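PDB 4CZW: PAN2-PAN3 deadenylation complex catalytic subunit pan2, which catalyses, as the nuclease subunit of the Pan2-Pan3 complex, the exonucleolytic shortening of mRNA poly(A) tails, releasing 5'-AMP, with a pseudo-protease domain serving as scaffold. Local coordinates for residues T226-L231 with C303-D308; I18-F23 with E42-N47; A184-K189 with R199-F204; T440-D445 with C544-H549. One frame throughout, in Å; residues are numbered along the deposited sequence.

Interaction 1. Residues T226-L231 with C303-D308; sequences TFSQVL and CYEGDD
The Phe227 ring meets Glu305 at its edge, where carboxylate oxygen OE1 sits near the ring plane, 3.5 Å from Phe227 CB. The ring of Tyr304 has the carboxylate atom OD2 of Asp308 at its edge and in its plane, and it stacks on His312 of helix 306-314. The carboxylate of Glu305 is the flat group that does the binding. Its OE1 takes two donors, both from Ser228: the hydroxyl OG reaches its anti lone pair at 2.6 Å, while the backbone N approaches nearly end-on to the C-O bond at 2.9 Å, with a bent N-H...O angle of 130°. Water 1 bridges the other oxygen, OE2, to Phe227 N. Glu305 CG stands between its own backbone N and carbonyl carbon (chi1 67°), and the chain runs straight on from there toward the helix. Beside Ser228, Cys303 SG packs on Leu231 CD2 at 3.7 Å, and both residues rest on Ile292 of strand 291-297. Within 226-231, Thr226 N is bound by Gln229 OE1 at 3.1 Å, and Thr226 OG1 accepts a weak bond from Gln229 N. Together these are a capping box at the start of helix 227-235, supplemented by the acidic side chain of Glu305 from 303-308, which probably gains from the helix dipole, within the pseudo-UCH domain.

Interaction 2. Residues I18-F23 with E42-N47; sequences IKYSKF and ENNITN
Ile18 packs against the loop at Asn43 and Asn44, and its atoms can be taken in order. From CB the CG2 methyl turns back onto one face of Tyr20, two residues on, about 3.8 Å above the ring plane and toward the rim. CG1 lies anti to the carbonyl carbon (chi1 -59°), which sends the chain toward residues 42-47: CG1 comes 3.8 Å from Asn43 OD1, the two side chains sliding past each other in opposite directions. At the tip, CD1 touches Asn44 OD1 at 3.6 Å, crossing that side chain at about a right angle, and reaches Glu42 CB at 4.2 Å. Residues 42-47 lead into helix 51-58 and appear to match the Cys box of active ubiquitin-specific proteases, with Ser48 probably where the nucleophilic cysteine would be, consistent with an inactive pseudo-protease. Glu42 looks across to the nuclease domain, its OE2 forming a salt bridge with Arg556. Asn43 ND2 is held by Cys16 O and Asp366 OD2, while water 2 joins Asn43 OD1 to Ile18 N, weakly at the latter. Tyr20 OH accepts a weak, bent bond from Asn44 ND2 (2.7 Å, 124°), the amide nitrogen lying at the ring edge with the two planes 38° apart.

Interaction 3. Residues A184-K189 with R199-F204; sequences ARYQIK and RTATTF
Tyr186 and Arg199 form the regular pair of this beta hairpin, strands 183-190 and 196-201, which makes the outer part of a four-stranded antiparallel sheet in the pseudo-UCH domain. Theirs is a hydrogen-bonded pair, and both backbone groups of each residue are used. Tyr186 N gives to Arg199 O at 2.7 Å, tilted by 16° from the carbonyl plane, and Arg199 N returns a bond to Tyr186 O at 2.9 Å, in the plane of the Tyr186 carbonyl. Further toward the tip Ile188 continues the pairing through backbone bonds with Ser197, while the residues flanking Tyr186, Arg185 and Gln187, turn their backbone polar groups to the other neighbour, strand 250-262, pairing with Ile259 and Arg257, as Lys189 does with Asp255. In the other direction the two strands part. Ala184 O and Ala201 O face each other as two acceptors without a bond, and Thr203 instead pairs its backbone with Thr182 while its OG1 accepts from Lys258 NZ. On the face that holds Tyr186, the ring has CG anti to its carbonyl carbon (chi1 -74°) and leans on the neighbouring strand: CE2 lies 3.6 Å from Ala201 CB, which approaches the ring obliquely, while Arg199 O lies near the ring plane at its edge. The strand runs on to Cys190, a ligand of the zinc held with Cys193, Cys245 and Cys248, and the side chain of Ile188 is about 9 Å from that ion. The CD1 methyl of Ile188 lies 4.0 Å from Arg199 CB, the two side chains meeting at a slant.

Interaction 4. Residues T440-D445 with C544-H549; sequences TVIAID and CKFLGH
Ile442 and Phe546 pack closely on one face of two parallel strands. The CD1 methyl of Ile442 sits over the Phe546 ring, 3.8 Å from its centroid and 16° off the normal, a CH-pi contact. It gets there because CG1 stands between the backbone N and carbonyl carbon (chi1 54°), with the chain extended beyond, alongside the phenylalanine and pointing the same way. Ile444 CG2 meets the same ring at its edge, 3.7 Å from Phe546 CD2. Ile442, Ile444 and Phe546 are buried, with Leu539 of helix 529-541 touching Ile442 and Phe546. Four backbone bonds tie the strands: Lys545 N to Thr440 O, Ile442 N to Lys545 O, Leu547 N to Ile442 O and Ile444 N to Leu547 O, all nearly straight.

The reverse face is looser toward one end. Leu547 CD1 touches Val441 CG1 at 3.9 Å and is backed by Leu612 and Tyr615 of helix 604-623, but Lys545 only lays its CD beside Val441 CG2, also at 3.9 Å, before its ammonium end leads away from the partner strand. Beyond Leu547 direct pairing stops, and water 3 bridges Ile444 O to His549 N, accepting from the latter at 2.8 Å.

Strand 441-451 carries Asp445 to the edge of this core, beside Asp554 and Asp607; with Glu447 these probably bind the two catalytic metal ions, as in relatives, at the active site of an RNase H-like DEDD exonuclease.

Along the chain the contacts come in the order 2, 3, 1, 4, each closing before the next opens. Interactions 1, 2 and 3 belong to the pseudo-UCH domain, whereas interaction 4 lies in the central sheet of the exonuclease domain. Interactions 1 and 3 share one side of the molecule, centres about 24 Å apart, yet sit on different sheets: the helix packed on the large mixed sheet and the zinc-bearing hairpin. Interaction 2 lies nearer the nuclease, its centre about 27 Å from that of interaction 4, which is about 54 Å from both 1 and 3. The chain thus runs from scaffold to catalytic domain, and Glu42 of interaction 2 reaches the nuclease domain through Arg556.

Interaction 1. Residues T226-L231 with C303-D308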
# COMPACT_ATOMS: atom_id res chain seq x y z
N THR A 226 -24.58 6.29 22.36
CA THR A 226 -24.45 6.15 20.91
C THR A 226 -23.03 6.41 20.44
O THR A 226 -22.21 6.96 21.17
CB THR A 226 -25.40 7.11 20.17
OG1 THR A 226 -25.02 8.47 20.43
CG2 THR A 226 -26.84 6.91 20.64
N PHE A 227 -22.75 6.00 19.20
CA PHE A 227 -21.43 6.20 18.60
C PHE A 227 -21.17 7.68 18.35
O PHE A 227 -20.03 8.14 18.44
CB PHE A 227 -21.32 5.41 17.29
CG PHE A 227 -20.05 5.68 16.53
CD1 PHE A 227 -18.86 5.06 16.90
CD2 PHE A 227 -20.04 6.53 15.44
CE1 PHE A 227 -17.70 5.31 16.20
CE2 PHE A 227 -18.88 6.78 14.74
CZ PHE A 227 -17.70 6.16 15.12
N SER A 228 -22.23 8.42 18.03
CA SER A 228 -22.12 9.85 17.79
C SER A 228 -21.65 10.59 19.04
O SER A 228 -20.88 11.55 18.95
CB SER A 228 -23.47 10.41 17.31
OG SER A 228 -23.87 9.80 16.10
N GLN A 229 -22.12 10.13 20.19
CA GLN A 229 -21.74 10.72 21.47
C GLN A 229 -20.29 10.39 21.82
O GLN A 229 -19.56 11.22 22.36
CB GLN A 229 -22.67 10.24 22.58
CG GLN A 229 -24.10 10.75 22.46
CD GLN A 229 -25.05 10.03 23.39
OE1 GLN A 229 -24.73 8.98 23.93
NE2 GLN A 229 -26.24 10.60 23.57
N VAL A 230 -19.88 9.16 21.51
CA VAL A 230 -18.51 8.72 21.77
C VAL A 230 -17.53 9.46 20.87
O VAL A 230 -16.44 9.84 21.30
CB VAL A 230 -18.37 7.19 21.57
CG1 VAL A 230 -16.92 6.77 21.67
CG2 VAL A 230 -19.22 6.45 22.59
N LEU A 231 -17.92 9.67 19.62
CA LEU A 231 -17.10 10.41 18.67
C LEU A 231 -16.95 11.87 19.10
O LEU A 231 -15.85 12.42 19.06
CB LEU A 231 -17.71 10.35 17.27
CG LEU A 231 -17.04 11.20 16.19
CD1 LEU A 231 -15.57 10.83 16.06
CD2 LEU A 231 -17.75 11.05 14.86
N CYS A 303 -22.37 15.41 16.45
CA CYS A 303 -22.47 14.27 15.54
C CYS A 303 -23.85 13.62 15.61
O CYS A 303 -24.45 13.50 16.68
CB CYS A 303 -21.39 13.24 15.86
SG CYS A 303 -21.33 11.85 14.71
N TYR A 304 -24.36 13.20 14.45
CA TYR A 304 -25.68 12.58 14.37
C TYR A 304 -25.65 11.31 13.53
O TYR A 304 -24.81 11.16 12.64
CB TYR A 304 -26.70 13.56 13.80
CG TYR A 304 -26.74 14.89 14.53
CD1 TYR A 304 -27.45 15.03 15.71
CD2 TYR A 304 -26.07 16.00 14.03
CE1 TYR A 304 -27.48 16.24 16.38
CE2 TYR A 304 -26.10 17.21 14.69
CZ TYR A 304 -26.81 17.33 15.86
OH TYR A 304 -26.84 18.53 16.52
N GLU A 305 -26.57 10.39 13.82
CA GLU A 305 -26.64 9.12 13.11
C GLU A 305 -28.07 8.62 13.03
O GLU A 305 -28.95 9.09 13.76
CB GLU A 305 -25.76 8.08 13.80
CG GLU A 305 -26.24 7.68 15.19
CD GLU A 305 -25.29 6.74 15.90
OE1 GLU A 305 -24.16 7.17 16.22
OE2 GLU A 305 -25.67 5.58 16.14
N GLY A 306 -28.31 7.66 12.13
CA GLY A 306 -29.62 7.06 11.99
C GLY A 306 -30.70 8.03 11.53
O GLY A 306 -30.45 8.91 10.71
N ASP A 307 -31.90 7.86 12.08
CA ASP A 307 -33.02 8.73 11.75
C ASP A 307 -32.80 10.14 12.28
O ASP A 307 -33.31 11.11 11.72
CB ASP A 307 -34.33 8.15 12.30
CG ASP A 307 -34.66 6.79 11.72
OD1 ASP A 307 -34.23 6.51 10.58
OD2 ASP A 307 -35.34 6.01 12.41
N ASP A 308 -32.05 10.24 13.37
CA ASP A 308 -31.72 11.53 13.96
C ASP A 308 -30.91 12.37 12.98
O ASP A 308 -31.02 13.60 12.95
CB ASP A 308 -30.95 11.34 15.27
CG ASP A 308 -30.66 12.65 15.98
OD1 ASP A 308 -31.47 13.59 15.85
OD2 ASP A 308 -29.62 12.74 16.66
O HOH W 1 -24.57 4.32 17.94

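Interaction 2. Residues I18-F23 with E42-N47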
# COMPACT_ATOMS: atom_id res chain seq x y z
N ILE A 18 0.80 -19.87 5.31
CA ILE A 18 1.37 -20.20 4.01
C ILE A 18 2.28 -21.42 4.15
O ILE A 18 3.22 -21.41 4.95
CB ILE A 18 2.18 -19.03 3.42
CG1 ILE A 18 1.28 -17.79 3.27
CG2 ILE A 18 2.79 -19.42 2.08
CD1 ILE A 18 2.00 -16.59 2.68
N LYS A 19 2.00 -22.47 3.39
CA LYS A 19 2.83 -23.67 3.44
C LYS A 19 3.87 -23.65 2.33
O LYS A 19 3.57 -23.32 1.18
CB LYS A 19 1.96 -24.93 3.35
CG LYS A 19 1.08 -25.15 4.57
CD LYS A 19 0.45 -26.53 4.58
CE LYS A 19 -0.27 -26.79 5.90
NZ LYS A 19 -0.77 -28.18 6.01
N TYR A 20 5.10 -24.02 2.69
CA TYR A 20 6.24 -23.85 1.79
C TYR A 20 6.78 -25.15 1.20
O TYR A 20 6.57 -26.24 1.75
CB TYR A 20 7.37 -23.14 2.53
CG TYR A 20 7.01 -21.73 2.90
CD1 TYR A 20 6.36 -21.45 4.10
CD2 TYR A 20 7.29 -20.69 2.04
CE1 TYR A 20 6.01 -20.16 4.42
CE2 TYR A 20 6.94 -19.40 2.36
CZ TYR A 20 6.30 -19.14 3.55
OH TYR A 20 5.96 -17.85 3.88
N SER A 21 7.48 -25.02 0.08
CA SER A 21 8.15 -26.14 -0.55
C SER A 21 9.47 -25.70 -1.15
O SER A 21 9.87 -24.54 -1.01
CB SER A 21 7.25 -26.77 -1.62
N LYS A 22 10.15 -26.62 -1.83
CA LYS A 22 11.40 -26.30 -2.50
C LYS A 22 11.13 -25.33 -3.65
O LYS A 22 11.95 -24.46 -3.95
CB LYS A 22 12.08 -27.57 -3.02
N PHE A 23 9.97 -25.49 -4.28
CA PHE A 23 9.53 -24.58 -5.33
C PHE A 23 9.28 -23.20 -4.76
O PHE A 23 9.52 -22.18 -5.42
CB PHE A 23 8.27 -25.12 -6.02
N GLU A 42 -0.36 -11.01 1.58
CA GLU A 42 0.30 -12.15 2.21
C GLU A 42 0.87 -11.77 3.58
O GLU A 42 1.28 -10.63 3.79
CB GLU A 42 1.40 -12.70 1.30
CG GLU A 42 0.88 -13.09 -0.08
CD GLU A 42 1.99 -13.44 -1.05
OE1 GLU A 42 3.16 -13.51 -0.63
OE2 GLU A 42 1.69 -13.66 -2.25
N ASN A 43 0.90 -12.73 4.50
CA ASN A 43 1.21 -12.45 5.90
C ASN A 43 2.50 -13.08 6.42
O ASN A 43 2.65 -13.26 7.63
CB ASN A 43 0.05 -12.90 6.79
CG ASN A 43 -0.32 -14.36 6.58
OD1 ASN A 43 0.35 -15.08 5.84
ND2 ASN A 43 -1.38 -14.80 7.25
N ASN A 44 3.41 -13.43 5.52
CA ASN A 44 4.67 -14.04 5.93
C ASN A 44 5.81 -13.04 5.94
O ASN A 44 6.96 -13.38 5.69
CB ASN A 44 5.01 -15.21 5.01
CG ASN A 44 5.09 -14.79 3.55
OD1 ASN A 44 4.35 -13.92 3.10
ND2 ASN A 44 6.01 -15.41 2.82
N ILE A 45 5.47 -11.79 6.24
CA ILE A 45 6.44 -10.70 6.22
C ILE A 45 6.49 -10.04 7.58
O ILE A 45 5.51 -10.05 8.33
CB ILE A 45 6.07 -9.67 5.13
CG1 ILE A 45 5.68 -10.38 3.83
CG2 ILE A 45 7.22 -8.70 4.88
CD1 ILE A 45 5.10 -9.48 2.77
N THR A 46 7.65 -9.48 7.93
CA THR A 46 7.79 -8.71 9.16
C THR A 46 6.85 -7.51 9.10
O THR A 46 6.73 -6.86 8.06
CB THR A 46 9.24 -8.25 9.37
OG1 THR A 46 10.11 -9.39 9.34
CG2 THR A 46 9.39 -7.54 10.71
N ASN A 47 6.18 -7.23 10.22
CA ASN A 47 5.22 -6.14 10.32
C ASN A 47 4.05 -6.30 9.35
O ASN A 47 3.54 -5.32 8.81
CB ASN A 47 5.90 -4.79 10.09
CG ASN A 47 7.06 -4.55 11.03
OD1 ASN A 47 6.98 -4.85 12.22
ND2 ASN A 47 8.16 -4.01 10.50
O HOH W 2 2.16 -17.23 7.08

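Interaction 3. Residues A184-K189 with R199-F204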
# COMPACT_ATOMS: atom_id res chain seq x y z
N ALA A 184 -7.58 22.64 15.00
CA ALA A 184 -8.01 23.03 16.34
C ALA A 184 -6.89 23.67 17.15
O ALA A 184 -5.72 23.65 16.75
CB ALA A 184 -8.57 21.82 17.08
N ARG A 185 -7.25 24.24 18.29
CA ARG A 185 -6.29 24.81 19.23
C ARG A 185 -6.90 24.86 20.63
O ARG A 185 -8.12 24.85 20.78
CB ARG A 185 -5.87 26.22 18.78
CG ARG A 185 -6.98 27.25 18.84
CD ARG A 185 -6.46 28.64 18.50
NE ARG A 185 -7.51 29.65 18.57
CZ ARG A 185 -7.32 30.94 18.34
NH1 ARG A 185 -6.12 31.39 18.02
NH2 ARG A 185 -8.34 31.79 18.42
N TYR A 186 -6.04 24.90 21.64
CA TYR A 186 -6.51 24.92 23.02
C TYR A 186 -6.64 26.34 23.57
O TYR A 186 -5.71 27.14 23.48
CB TYR A 186 -5.57 24.12 23.92
CG TYR A 186 -5.69 22.62 23.76
CD1 TYR A 186 -6.70 21.91 24.41
CD2 TYR A 186 -4.80 21.91 22.96
CE1 TYR A 186 -6.81 20.55 24.26
CE2 TYR A 186 -4.91 20.54 22.82
CZ TYR A 186 -5.92 19.86 23.47
OH TYR A 186 -6.03 18.50 23.32
N GLN A 187 -7.81 26.64 24.13
CA GLN A 187 -8.02 27.91 24.81
C GLN A 187 -7.83 27.73 26.31
O GLN A 187 -8.66 27.12 26.98
CB GLN A 187 -9.41 28.47 24.51
CG GLN A 187 -9.78 29.69 25.34
CD GLN A 187 -11.22 30.11 25.16
OE1 GLN A 187 -11.69 30.31 24.04
NE2 GLN A 187 -11.94 30.26 26.27
N ILE A 188 -6.73 28.27 26.83
CA ILE A 188 -6.43 28.16 28.25
C ILE A 188 -6.83 29.43 28.99
O ILE A 188 -6.19 30.48 28.85
CB ILE A 188 -4.93 27.89 28.48
CG1 ILE A 188 -4.49 26.65 27.69
CG2 ILE A 188 -4.64 27.72 29.96
CD1 ILE A 188 -3.03 26.31 27.85
N LYS A 189 -7.90 29.34 29.77
CA LYS A 189 -8.42 30.50 30.49
C LYS A 189 -8.18 30.40 31.99
O LYS A 189 -8.54 29.40 32.62
CB LYS A 189 -9.92 30.66 30.21
CG LYS A 189 -10.58 31.76 31.03
CD LYS A 189 -12.09 31.79 30.82
CE LYS A 189 -12.44 32.13 29.38
NZ LYS A 189 -13.91 32.22 29.17
N ARG A 199 -2.93 27.58 23.00
CA ARG A 199 -1.92 26.54 22.81
C ARG A 199 -2.26 25.72 21.58
O ARG A 199 -3.35 25.15 21.48
CB ARG A 199 -1.81 25.64 24.05
CG ARG A 199 -0.79 24.52 23.89
CD ARG A 199 -0.76 23.61 25.12
NE ARG A 199 0.18 22.50 24.94
CZ ARG A 199 0.40 21.56 25.85
NH1 ARG A 199 -0.24 21.59 27.01
NH2 ARG A 199 1.27 20.59 25.60
N THR A 200 -1.32 25.66 20.63
CA THR A 200 -1.55 24.98 19.36
C THR A 200 -1.76 23.48 19.54
O THR A 200 -1.19 22.86 20.44
CB THR A 200 -0.39 25.21 18.39
OG1 THR A 200 0.84 24.75 18.98
CG2 THR A 200 -0.26 26.69 18.05
N ALA A 201 -2.58 22.90 18.67
CA ALA A 201 -2.89 21.48 18.74
C ALA A 201 -2.85 20.83 17.35
O ALA A 201 -3.50 21.30 16.42
CB ALA A 201 -4.25 21.26 19.38
N THR A 202 -2.10 19.74 17.24
CA THR A 202 -1.99 19.00 15.99
C THR A 202 -2.61 17.62 16.13
O THR A 202 -2.24 16.86 17.03
CB THR A 202 -0.53 18.86 15.53
OG1 THR A 202 0.05 20.16 15.38
CG2 THR A 202 -0.45 18.12 14.21
N THR A 203 -3.55 17.29 15.25
CA THR A 203 -4.24 16.01 15.32
C THR A 203 -4.44 15.39 13.94
O THR A 203 -5.16 15.93 13.11
CB THR A 203 -5.61 16.15 16.01
OG1 THR A 203 -5.44 16.67 17.33
CG2 THR A 203 -6.32 14.81 16.08
N PHE A 204 -3.81 14.24 13.72
CA PHE A 204 -4.00 13.49 12.48
C PHE A 204 -5.04 12.39 12.69
O PHE A 204 -5.92 12.18 11.85
CB PHE A 204 -2.68 12.88 12.00
CG PHE A 204 -1.68 13.89 11.53
CD1 PHE A 204 -1.86 14.55 10.32
CD2 PHE A 204 -0.55 14.17 12.28
CE1 PHE A 204 -0.94 15.48 9.88
CE2 PHE A 204 0.38 15.10 11.84
CZ PHE A 204 0.18 15.75 10.64

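Interaction 4. Residues T440-D445 with C544-H549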
# COMPACT_ATOMS: atom_id res chain seq x y z
N THR A 440 5.86 -0.04 -26.90
CA THR A 440 7.24 -0.34 -26.56
C THR A 440 7.39 -1.69 -25.86
O THR A 440 6.72 -1.96 -24.85
CB THR A 440 7.85 0.76 -25.67
OG1 THR A 440 7.82 2.01 -26.36
CG2 THR A 440 9.29 0.42 -25.32
N VAL A 441 8.26 -2.54 -26.39
CA VAL A 441 8.58 -3.82 -25.77
C VAL A 441 9.96 -3.76 -25.12
O VAL A 441 10.93 -3.33 -25.75
CB VAL A 441 8.54 -4.97 -26.79
CG1 VAL A 441 8.95 -6.28 -26.12
CG2 VAL A 441 7.15 -5.09 -27.41
N ILE A 442 10.04 -4.18 -23.86
CA ILE A 442 11.32 -4.18 -23.15
C ILE A 442 11.63 -5.55 -22.56
O ILE A 442 10.75 -6.23 -22.03
CB ILE A 442 11.33 -3.12 -22.02
CG1 ILE A 442 10.15 -3.32 -21.08
CG2 ILE A 442 11.31 -1.72 -22.60
CD1 ILE A 442 10.10 -2.32 -19.95
N ALA A 443 12.89 -5.96 -22.67
CA ALA A 443 13.35 -7.23 -22.11
C ALA A 443 13.97 -7.00 -20.74
O ALA A 443 14.82 -6.13 -20.57
CB ALA A 443 14.34 -7.90 -23.05
N ILE A 444 13.54 -7.79 -19.76
CA ILE A 444 13.98 -7.58 -18.38
C ILE A 444 14.36 -8.88 -17.67
O ILE A 444 13.72 -9.92 -17.85
CB ILE A 444 12.88 -6.85 -17.56
CG1 ILE A 444 13.34 -6.59 -16.13
CG2 ILE A 444 11.57 -7.64 -17.59
CD1 ILE A 444 12.32 -5.85 -15.28
N ASP A 445 15.43 -8.82 -16.88
CA ASP A 445 15.84 -9.93 -16.03
C ASP A 445 16.55 -9.40 -14.79
O ASP A 445 17.17 -8.33 -14.83
CB ASP A 445 16.75 -10.89 -16.79
CG ASP A 445 17.11 -12.12 -15.98
OD1 ASP A 445 16.22 -12.66 -15.29
OD2 ASP A 445 18.29 -12.54 -16.02
N CYS A 544 4.20 -0.25 -21.13
CA CYS A 544 5.22 -1.07 -21.77
C CYS A 544 4.95 -2.56 -21.61
O CYS A 544 4.31 -2.99 -20.65
CB CYS A 544 6.60 -0.74 -21.20
SG CYS A 544 7.15 0.96 -21.50
N LYS A 545 5.45 -3.34 -22.56
CA LYS A 545 5.32 -4.79 -22.51
C LYS A 545 6.62 -5.42 -22.02
O LYS A 545 7.66 -5.29 -22.67
CB LYS A 545 4.95 -5.34 -23.89
CG LYS A 545 3.67 -4.75 -24.46
CD LYS A 545 3.49 -5.11 -25.93
CE LYS A 545 2.27 -4.41 -26.51
NZ LYS A 545 2.14 -4.64 -27.98
N PHE A 546 6.56 -6.09 -20.88
CA PHE A 546 7.74 -6.68 -20.27
C PHE A 546 8.01 -8.08 -20.82
O PHE A 546 7.18 -8.98 -20.68
CB PHE A 546 7.59 -6.73 -18.75
CG PHE A 546 7.74 -5.39 -18.09
CD1 PHE A 546 6.74 -4.44 -18.17
CD2 PHE A 546 8.89 -5.08 -17.38
CE1 PHE A 546 6.87 -3.21 -17.56
CE2 PHE A 546 9.04 -3.84 -16.77
CZ PHE A 546 8.03 -2.91 -16.86
N LEU A 547 9.17 -8.25 -21.44
CA LEU A 547 9.55 -9.52 -22.04
C LEU A 547 10.64 -10.20 -21.20
O LEU A 547 11.61 -9.56 -20.80
CB LEU A 547 10.03 -9.32 -23.48
CG LEU A 547 10.12 -10.52 -24.42
CD1 LEU A 547 9.96 -10.06 -25.86
CD2 LEU A 547 11.44 -11.27 -24.25
N GLY A 548 10.46 -11.49 -20.94
CA GLY A 548 11.43 -12.24 -20.15
C GLY A 548 11.09 -13.71 -20.04
O GLY A 548 10.16 -14.20 -20.68
N HIS A 549 11.85 -14.42 -19.21
CA HIS A 549 11.65 -15.85 -19.01
C HIS A 549 11.33 -16.15 -17.55
O HIS A 549 12.17 -15.95 -16.67
CB HIS A 549 12.88 -16.64 -19.46
CG HIS A 549 12.64 -18.11 -19.58
ND1 HIS A 549 12.14 -18.69 -20.73
CD2 HIS A 549 12.84 -19.12 -18.71
CE1 HIS A 549 12.04 -19.99 -20.56
NE2 HIS A 549 12.46 -20.28 -19.34
O HOH W 3 13.86 -12.97 -17.92